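Local coordinates for Slr1438 protein (Synechocystis sp., PDB 3K25) that probably binds carbohydrate and acts as an isomerase of the aldose 1-epimerase family, although its own substrate is not established, at residues A[34-39]-A[51-56]; A[64-69]-A[134-139]. All blocks are in the same frame, centred on the assembly; numbering follows the deposited sequence.

In the fold
Both contacts are apolar, with no hydrogen bond across either pair of segments, yet they sit at different depths. Interaction 2 lies about 7 Å from the centre of the chain and joins two of the large antiparallel sheets through three buried side chains. Interaction 1, with its centre about 13 Å out, packs a loop residue, Phe-53, on the four-stranded sheet near the N-terminus, and this single aromatic ring is partly exposed. The two meet at strand 34-40: Val-35 O probably accepts a hydrogen bond from Ile-64 N, and Leu-34 packs on Ile-64 and Pro-65. Leu-34 and Thr-36 pack on the loop, while Val-35 reaches Tyr-136 of interaction 2.

Interaction 1. Residues A[34-39]-A[51-56]; sequences LVTEWT and ERFQDP
In the N-terminal antiparallel sheet, Leu-34 and Thr-36 of strand 34-40 meet the ring of Phe-53, which comes from the loop between strands 43-44 and 66-67; Thr-36 also belongs, with Glu-37, to a classic beta bulge opposite Ser-26. Two methyl groups do the touching. Leu-34 CD2 lies 4.0 Å from Phe-53 CE2, and Thr-36 CG2 lies 4.2 Å from Phe-53 CZ. Leu-34 and Phe-53 approach from opposite directions, while the Thr-36 side chain crosses the phenyl group at about a right angle; both methyls meet the ring obliquely.

The backbones stay well apart here, with the CA atoms of Thr-36 and Phe-53 still 9.5 Å from each other, so the ring has to reach across. It does this with CG anti to the backbone N of Phe-53 (chi1 -166°), which extends the phenyl group toward the strand. Thr-36 divides its two branches: with chi1 at 57°, CG2 is turned to the ring and OG1 is hydrogen-bonded to the carbonyl oxygen of Ser-26, on the neighbouring strand 23-28. The threonine hydroxyl is therefore satisfied within the sheet, and of Thr-36 it is the methyl that turns to the phenyl ring.

Phe-53 has further company: Phe-48 meets it edge-to-face, Arg-31 makes a cation-pi contact, and Val-28 packs on it from strand 23-28. The loop packs one aromatic side chain against a bulged strand of the N-terminal antiparallel sheet, within the aldose 1-epimerase fold.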
ATOM      1  N   LEU A  34       5.633   3.158   6.936  1.00 19.46           N
ATOM      2  CA  LEU A  34       5.661   1.826   6.373  1.00 21.50           C
ATOM      3  C   LEU A  34       5.671   0.612   7.294  1.00 25.36           C
ATOM      4  O   LEU A  34       6.481   0.521   8.221  1.00 27.75           O
ATOM      5  CB  LEU A  34       6.877   1.724   5.432  1.00 20.97           C
ATOM      6  CG  LEU A  34       7.208   0.368   4.796  1.00 22.08           C
ATOM      7  CD1 LEU A  34       6.125   0.013   3.775  1.00 21.19           C
ATOM      8  CD2 LEU A  34       8.575   0.414   4.128  1.00 18.26           C
ATOM      9  N   VAL A  35       4.757  -0.318   7.009  1.00 19.65           N
ATOM     10  CA  VAL A  35       4.670  -1.608   7.695  1.00 19.43           C
ATOM     11  C   VAL A  35       5.686  -2.405   6.867  1.00 22.70           C
ATOM     12  O   VAL A  35       5.509  -2.560   5.660  1.00 22.10           O
ATOM     13  CB  VAL A  35       3.281  -2.286   7.507  1.00 18.22           C
ATOM     14  CG1 VAL A  35       3.350  -3.750   7.922  1.00 22.35           C
ATOM     15  CG2 VAL A  35       2.241  -1.576   8.324  1.00 17.85           C
ATOM     16  N   THR A  36       6.747  -2.899   7.483  1.00 21.59           N
ATOM     17  CA  THR A  36       7.738  -3.631   6.713  1.00 24.56           C
ATOM     18  C   THR A  36       7.538  -5.131   6.780  1.00 29.68           C
ATOM     19  O   THR A  36       7.506  -5.799   5.751  1.00 32.74           O
ATOM     20  CB  THR A  36       9.138  -3.318   7.205  1.00 24.39           C
ATOM     21  OG1 THR A  36       9.221  -3.638   8.599  1.00 26.82           O
ATOM     22  CG2 THR A  36       9.443  -1.848   7.025  1.00 20.63           C
ATOM     23  N   GLU A  37       7.406  -5.659   7.993  1.00 30.00           N
ATOM     24  CA  GLU A  37       7.230  -7.100   8.172  1.00 33.51           C
ATOM     25  C   GLU A  37       6.077  -7.421   9.102  1.00 34.55           C
ATOM     26  O   GLU A  37       5.754  -6.643   9.995  1.00 33.26           O
ATOM     27  CB  GLU A  37       8.516  -7.725   8.724  1.00 37.74           C
ATOM     28  CG  GLU A  37       9.775  -7.304   7.989  1.00 40.11           C
ATOM     29  CD  GLU A  37      10.982  -8.161   8.333  1.00 43.45           C
ATOM     30  OE1 GLU A  37      11.124  -8.578   9.505  1.00 50.09           O
ATOM     31  OE2 GLU A  37      11.804  -8.408   7.428  1.00 43.35           O
ATOM     32  N   TRP A  38       5.462  -8.578   8.888  1.00 32.04           N
ATOM     33  CA  TRP A  38       4.334  -9.026   9.703  1.00 34.39           C
ATOM     34  C   TRP A  38       4.355 -10.546   9.815  1.00 41.62           C
ATOM     35  O   TRP A  38       4.452 -11.236   8.804  1.00 44.26           O
ATOM     36  CB  TRP A  38       3.027  -8.551   9.058  1.00 30.43           C
ATOM     37  CG  TRP A  38       1.756  -9.077   9.672  1.00 29.44           C
ATOM     38  CD1 TRP A  38       1.583  -9.554  10.941  1.00 31.26           C
ATOM     39  CD2 TRP A  38       0.459  -9.115   9.049  1.00 28.14           C
ATOM     40  NE1 TRP A  38       0.260  -9.882  11.150  1.00 31.73           N
ATOM     41  CE2 TRP A  38      -0.451  -9.623  10.007  1.00 29.14           C
ATOM     42  CE3 TRP A  38      -0.019  -8.765   7.777  1.00 28.18           C
ATOM     43  CZ2 TRP A  38      -1.815  -9.791   9.735  1.00 29.19           C
ATOM     44  CZ3 TRP A  38      -1.380  -8.929   7.504  1.00 27.63           C
ATOM     45  CH2 TRP A  38      -2.262  -9.441   8.485  1.00 27.97           C
ATOM     46  N   THR A  39       4.300 -11.066  11.044  1.00 30.03           N
ATOM     47  CA  THR A  39       4.294 -12.522  11.266  1.00 36.83           C
ATOM     48  C   THR A  39       3.194 -13.006  12.199  1.00 42.57           C
ATOM     49  O   THR A  39       2.891 -12.388  13.220  1.00 41.97           O
ATOM     50  CB  THR A  39       5.626 -13.063  11.837  1.00 36.85           C
ATOM     51  OG1 THR A  39       5.876 -12.488  13.129  1.00 36.24           O
ATOM     52  CG2 THR A  39       6.762 -12.767  10.897  1.00 32.26           C
ATOM     53  N   GLU A  51      18.000  -6.302   2.564  1.00 63.89           N
ATOM     54  CA  GLU A  51      19.229  -5.747   2.028  1.00 64.12           C
ATOM     55  C   GLU A  51      18.966  -4.459   1.276  1.00 59.75           C
ATOM     56  O   GLU A  51      19.617  -3.442   1.507  1.00 57.48           O
ATOM     57  CB  GLU A  51      19.886  -6.759   1.106  1.00 72.64           C
ATOM     58  CG  GLU A  51      20.550  -7.881   1.854  1.00 80.49           C
ATOM     59  CD  GLU A  51      20.594  -9.148   1.046  1.00 84.91           C
ATOM     60  OE1 GLU A  51      19.541  -9.817   0.962  1.00 86.98           O
ATOM     61  OE2 GLU A  51      21.671  -9.463   0.489  1.00 87.09           O
ATOM     62  N   ARG A  52      17.999  -4.507   0.373  1.00 50.26           N
ATOM     63  CA  ARG A  52      17.653  -3.335  -0.411  1.00 44.47           C
ATOM     64  C   ARG A  52      17.251  -2.172   0.499  1.00 38.04           C
ATOM     65  O   ARG A  52      17.652  -1.031   0.268  1.00 35.13           O
ATOM     66  CB  ARG A  52      16.509  -3.675  -1.357  1.00 43.26           C
ATOM     67  CG  ARG A  52      16.157  -2.585  -2.335  1.00 38.89           C
ATOM     68  CD  ARG A  52      14.874  -2.948  -3.045  1.00 38.40           C
ATOM     69  NE  ARG A  52      14.460  -1.924  -3.995  1.00 36.32           N
ATOM     70  CZ  ARG A  52      14.999  -1.753  -5.198  1.00 38.18           C
ATOM     71  NH1 ARG A  52      15.982  -2.548  -5.605  1.00 41.38           N
ATOM     72  NH2 ARG A  52      14.555  -0.786  -5.991  1.00 37.20           N
ATOM     73  N   PHE A  53      16.473  -2.476   1.537  1.00 51.68           N
ATOM     74  CA  PHE A  53      15.991  -1.468   2.482  1.00 46.00           C
ATOM     75  C   PHE A  53      17.137  -0.732   3.173  1.00 47.47           C
ATOM     76  O   PHE A  53      16.922   0.257   3.890  1.00 43.87           O
ATOM     77  CB  PHE A  53      15.103  -2.127   3.543  1.00 40.22           C
ATOM     78  CG  PHE A  53      14.283  -1.152   4.351  1.00 33.00           C
ATOM     79  CD1 PHE A  53      14.396  -1.115   5.738  1.00 30.20           C
ATOM     80  CD2 PHE A  53      13.355  -0.310   3.727  1.00 28.67           C
ATOM     81  CE1 PHE A  53      13.596  -0.260   6.504  1.00 24.46           C
ATOM     82  CE2 PHE A  53      12.545   0.553   4.472  1.00 24.32           C
ATOM     83  CZ  PHE A  53      12.663   0.579   5.866  1.00 23.04           C
ATOM     84  N   GLN A  54      18.354  -1.216   2.951  1.00 52.66           N
ATOM     85  CA  GLN A  54      19.522  -0.616   3.568  1.00 54.47           C
ATOM     86  C   GLN A  54      20.003   0.636   2.837  1.00 54.64           C
ATOM     87  O   GLN A  54      20.469   1.572   3.479  1.00 52.58           O
ATOM     88  CB  GLN A  54      20.622  -1.667   3.684  1.00 58.95           C
ATOM     89  CG  GLN A  54      20.115  -2.935   4.366  1.00 62.74           C
ATOM     90  CD  GLN A  54      20.807  -3.234   5.680  1.00 62.20           C
ATOM     91  OE1 GLN A  54      21.891  -3.822   5.702  1.00 61.13           O
ATOM     92  NE2 GLN A  54      20.187  -2.826   6.786  1.00 62.87           N
ATOM     93  N   ASP A  55      19.899   0.672   1.511  1.00 52.61           N
ATOM     94  CA  ASP A  55      20.298   1.880   0.784  1.00 53.81           C
ATOM     95  C   ASP A  55      19.067   2.785   0.841  1.00 52.30           C
ATOM     96  O   ASP A  55      18.111   2.601   0.091  1.00 52.73           O
ATOM     97  CB  ASP A  55      20.644   1.574  -0.673  1.00 58.27           C
ATOM     98  CG  ASP A  55      21.079   2.820  -1.437  1.00 60.36           C
ATOM     99  OD1 ASP A  55      20.486   3.899  -1.201  1.00 55.92           O
ATOM    100  OD2 ASP A  55      22.004   2.719  -2.278  1.00 62.34           O
ATOM    101  N   PRO A  56      19.084   3.788   1.726  1.00 64.17           N
ATOM    102  CA  PRO A  56      17.948   4.695   1.866  1.00 61.73           C
ATOM    103  C   PRO A  56      17.444   5.331   0.579  1.00 62.55           C
ATOM    104  O   PRO A  56      16.367   5.921   0.574  1.00 61.93           O
ATOM    105  CB  PRO A  56      18.456   5.721   2.872  1.00 60.27           C
ATOM    106  CG  PRO A  56      19.899   5.804   2.533  1.00 61.81           C
ATOM    107  CD  PRO A  56      20.276   4.352   2.384  1.00 64.08           C
TER

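Interaction 2. Residues A[64-69]-A[134-139]; sequences IPILFP and FSYQLQ
Ile-66, on the short strand 66-67, packs its side chain against the Phe-134 ring and the hydroxyl end of Tyr-136, two alternate residues of strand 130-139 that point toward it. Of the two aromatic residues, Phe-134 takes the larger share of the contact and meets both branches of the isoleucine. Ile-66 CD1 is 3.8 Å from Phe-134 CE2, and Ile-66 CG2 is equally close to that same carbon, at 3.8 Å. The ring receives the CD1 methyl obliquely as the two side chains slide past each other in opposite directions.

The extended CG1-CD1 arm of Ile-66 (chi2 171°) carries the end methyl on to the tyrosine, so that CD1 also lies 3.6 Å from Tyr-136 OH. This is a van der Waals contact with the phenol oxygen; the polar partner of that hydroxyl is Gly-33 O, through a weak hydrogen bond.

Neighbouring strands and loops add to the packing. Leu-161 of strand 157-168 touches both Ile-66 and Phe-134, and Trp-99 packs on Ile-66 while meeting the Phe-134 ring edge-to-face. The pairing joins two different antiparallel sheets, one holding strand 66-67 beside 157-168 and the other running through 130-139, and this packing of aliphatic on aromatic side chains between sheets is part of the hydrophobic core expected of the beta-sandwich fold of galactose mutarotase-like proteins.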
ATOM      1  N   ILE A  64       4.251  -2.769   3.110  1.00 22.67           N
ATOM      2  CA  ILE A  64       3.030  -2.166   2.614  1.00 21.33           C
ATOM      3  C   ILE A  64       3.187  -0.680   2.290  1.00 16.96           C
ATOM      4  O   ILE A  64       2.797   0.195   3.072  1.00 17.90           O
ATOM      5  CB  ILE A  64       1.897  -2.362   3.630  1.00 20.35           C
ATOM      6  CG1 ILE A  64       1.846  -3.830   4.057  1.00 25.10           C
ATOM      7  CG2 ILE A  64       0.564  -1.985   2.997  1.00 18.61           C
ATOM      8  CD1 ILE A  64       0.866  -4.110   5.161  1.00 28.64           C
ATOM      9  N   PRO A  65       3.790  -0.373   1.132  1.00 15.58           N
ATOM     10  CA  PRO A  65       3.971   1.029   0.745  1.00 16.84           C
ATOM     11  C   PRO A  65       2.635   1.765   0.528  1.00 14.33           C
ATOM     12  O   PRO A  65       1.625   1.175   0.117  1.00 15.46           O
ATOM     13  CB  PRO A  65       4.805   0.924  -0.532  1.00 16.81           C
ATOM     14  CG  PRO A  65       5.652  -0.319  -0.267  1.00 16.26           C
ATOM     15  CD  PRO A  65       4.606  -1.264   0.284  1.00 18.25           C
ATOM     16  N   ILE A  66       2.650   3.058   0.828  1.00 24.22           N
ATOM     17  CA  ILE A  66       1.481   3.917   0.705  1.00 25.04           C
ATOM     18  C   ILE A  66       1.599   4.772  -0.547  1.00 25.39           C
ATOM     19  O   ILE A  66       2.642   5.388  -0.785  1.00 27.70           O
ATOM     20  CB  ILE A  66       1.382   4.827   1.942  1.00 23.89           C
ATOM     21  CG1 ILE A  66       1.236   3.954   3.189  1.00 24.96           C
ATOM     22  CG2 ILE A  66       0.224   5.810   1.802  1.00 22.77           C
ATOM     23  CD1 ILE A  66       1.346   4.719   4.479  1.00 29.26           C
ATOM     24  N   LEU A  67       0.526   4.814  -1.338  1.00 19.93           N
ATOM     25  CA  LEU A  67       0.508   5.598  -2.578  1.00 20.40           C
ATOM     26  C   LEU A  67      -0.387   6.839  -2.435  1.00 20.12           C
ATOM     27  O   LEU A  67      -1.623   6.721  -2.342  1.00 20.65           O
ATOM     28  CB  LEU A  67       0.014   4.721  -3.742  1.00 18.65           C
ATOM     29  CG  LEU A  67       0.470   3.246  -3.733  1.00 17.62           C
ATOM     30  CD1 LEU A  67      -0.148   2.530  -4.922  1.00 21.09           C
ATOM     31  CD2 LEU A  67       1.987   3.139  -3.769  1.00 20.62           C
ATOM     32  N   PHE A  68       0.234   8.022  -2.429  1.00 21.37           N
ATOM     33  CA  PHE A  68      -0.496   9.291  -2.279  1.00 21.18           C
ATOM     34  C   PHE A  68       0.377  10.481  -2.706  1.00 20.63           C
ATOM     35  O   PHE A  68       1.563  10.532  -2.389  1.00 20.27           O
ATOM     36  CB  PHE A  68      -0.907   9.461  -0.810  1.00 21.76           C
ATOM     37  CG  PHE A  68      -1.522  10.796  -0.494  1.00 22.61           C
ATOM     38  CD1 PHE A  68      -2.901  10.990  -0.595  1.00 21.82           C
ATOM     39  CD2 PHE A  68      -0.729  11.860  -0.070  1.00 19.57           C
ATOM     40  CE1 PHE A  68      -3.469  12.216  -0.269  1.00 20.03           C
ATOM     41  CE2 PHE A  68      -1.291  13.083   0.250  1.00 19.67           C
ATOM     42  CZ  PHE A  68      -2.665  13.262   0.154  1.00 19.52           C
ATOM     43  N   PRO A  69      -0.199  11.480  -3.393  1.00 25.97           N
ATOM     44  CA  PRO A  69      -1.582  11.661  -3.834  1.00 26.22           C
ATOM     45  C   PRO A  69      -1.961  10.998  -5.165  1.00 27.23           C
ATOM     46  O   PRO A  69      -2.950  11.378  -5.774  1.00 30.70           O
ATOM     47  CB  PRO A  69      -1.720  13.175  -3.884  1.00 26.67           C
ATOM     48  CG  PRO A  69      -0.364  13.587  -4.411  1.00 27.27           C
ATOM     49  CD  PRO A  69       0.583  12.718  -3.607  1.00 25.67           C
ATOM     50  N   PHE A 134      -3.067   8.009   9.812  1.00 25.98           N
ATOM     51  CA  PHE A 134      -3.398   6.611   9.587  1.00 26.38           C
ATOM     52  C   PHE A 134      -3.279   5.891  10.907  1.00 29.63           C
ATOM     53  O   PHE A 134      -2.394   6.189  11.718  1.00 29.45           O
ATOM     54  CB  PHE A 134      -2.439   5.960   8.572  1.00 23.18           C
ATOM     55  CG  PHE A 134      -2.658   6.390   7.135  1.00 20.80           C
ATOM     56  CD1 PHE A 134      -3.431   7.517   6.823  1.00 19.44           C
ATOM     57  CD2 PHE A 134      -2.045   5.691   6.092  1.00 18.91           C
ATOM     58  CE1 PHE A 134      -3.581   7.936   5.499  1.00 17.52           C
ATOM     59  CE2 PHE A 134      -2.190   6.103   4.763  1.00 19.81           C
ATOM     60  CZ  PHE A 134      -2.954   7.225   4.462  1.00 16.92           C
ATOM     61  N   SER A 135      -4.181   4.944  11.119  1.00 24.07           N
ATOM     62  CA  SER A 135      -4.184   4.163  12.338  1.00 24.45           C
ATOM     63  C   SER A 135      -3.936   2.715  11.948  1.00 25.32           C
ATOM     64  O   SER A 135      -4.667   2.142  11.138  1.00 26.88           O
ATOM     65  CB  SER A 135      -5.539   4.303  13.046  1.00 25.02           C
ATOM     66  OG  SER A 135      -5.584   3.547  14.245  1.00 23.97           O
ATOM     67  N   TYR A 136      -2.881   2.133  12.502  1.00 37.20           N
ATOM     68  CA  TYR A 136      -2.566   0.745  12.221  1.00 37.17           C
ATOM     69  C   TYR A 136      -2.946  -0.038  13.468  1.00 42.51           C
ATOM     70  O   TYR A 136      -2.423   0.210  14.550  1.00 44.63           O
ATOM     71  CB  TYR A 136      -1.083   0.577  11.920  1.00 33.95           C
ATOM     72  CG  TYR A 136      -0.550   1.502  10.849  1.00 31.37           C
ATOM     73  CD1 TYR A 136      -0.448   2.869  11.077  1.00 31.42           C
ATOM     74  CD2 TYR A 136      -0.095   1.001   9.628  1.00 28.72           C
ATOM     75  CE1 TYR A 136       0.098   3.714  10.133  1.00 28.92           C
ATOM     76  CE2 TYR A 136       0.458   1.845   8.671  1.00 26.52           C
ATOM     77  CZ  TYR A 136       0.556   3.201   8.937  1.00 27.60           C
ATOM     78  OH  TYR A 136       1.167   4.048   8.037  1.00 30.86           O
ATOM     79  N   GLN A 137      -3.874  -0.973  13.301  1.00 24.51           N
ATOM     80  CA  GLN A 137      -4.372  -1.796  14.399  1.00 27.24           C
ATOM     81  C   GLN A 137      -4.096  -3.256  14.112  1.00 30.07           C
ATOM     82  O   GLN A 137      -4.483  -3.775  13.072  1.00 31.30           O
ATOM     83  CB  GLN A 137      -5.866  -1.550  14.569  1.00 28.33           C
ATOM     84  CG  GLN A 137      -6.160  -0.070  14.627  1.00 27.41           C
ATOM     85  CD  GLN A 137      -7.620   0.256  14.499  1.00 27.03           C
ATOM     86  OE1 GLN A 137      -8.434  -0.597  14.156  1.00 30.08           O
ATOM     87  NE2 GLN A 137      -7.962   1.507  14.758  1.00 31.07           N
ATOM     88  N   LEU A 138      -3.405  -3.901  15.048  1.00 25.68           N
ATOM     89  CA  LEU A 138      -3.043  -5.306  14.930  1.00 27.23           C
ATOM     90  C   LEU A 138      -3.742  -6.154  15.984  1.00 33.04           C
ATOM     91  O   LEU A 138      -3.586  -5.905  17.174  1.00 32.54           O
ATOM     92  CB  LEU A 138      -1.539  -5.475  15.099  1.00 23.75           C
ATOM     93  CG  LEU A 138      -1.089  -6.928  14.940  1.00 26.20           C
ATOM     94  CD1 LEU A 138      -0.872  -7.190  13.453  1.00 24.97           C
ATOM     95  CD2 LEU A 138       0.207  -7.196  15.721  1.00 25.22           C
ATOM     96  N   GLN A 139      -4.523  -7.134  15.538  1.00 32.93           N
ATOM     97  CA  GLN A 139      -5.207  -8.052  16.442  1.00 40.88           C
ATOM     98  C   GLN A 139      -5.341  -9.418  15.797  1.00 46.28           C
ATOM     99  O   GLN A 139      -5.476  -9.535  14.578  1.00 45.11           O
ATOM    100  CB  GLN A 139      -6.618  -7.593  16.812  1.00 43.30           C
ATOM    101  CG  GLN A 139      -7.483  -8.811  17.210  1.00 54.38           C
ATOM    102  CD  GLN A 139      -8.949  -8.506  17.445  1.00 59.81           C
ATOM    103  OE1 GLN A 139      -9.584  -7.778  16.673  1.00 63.95           O
ATOM    104  NE2 GLN A 139      -9.509  -9.088  18.508  1.00 59.02           N
TER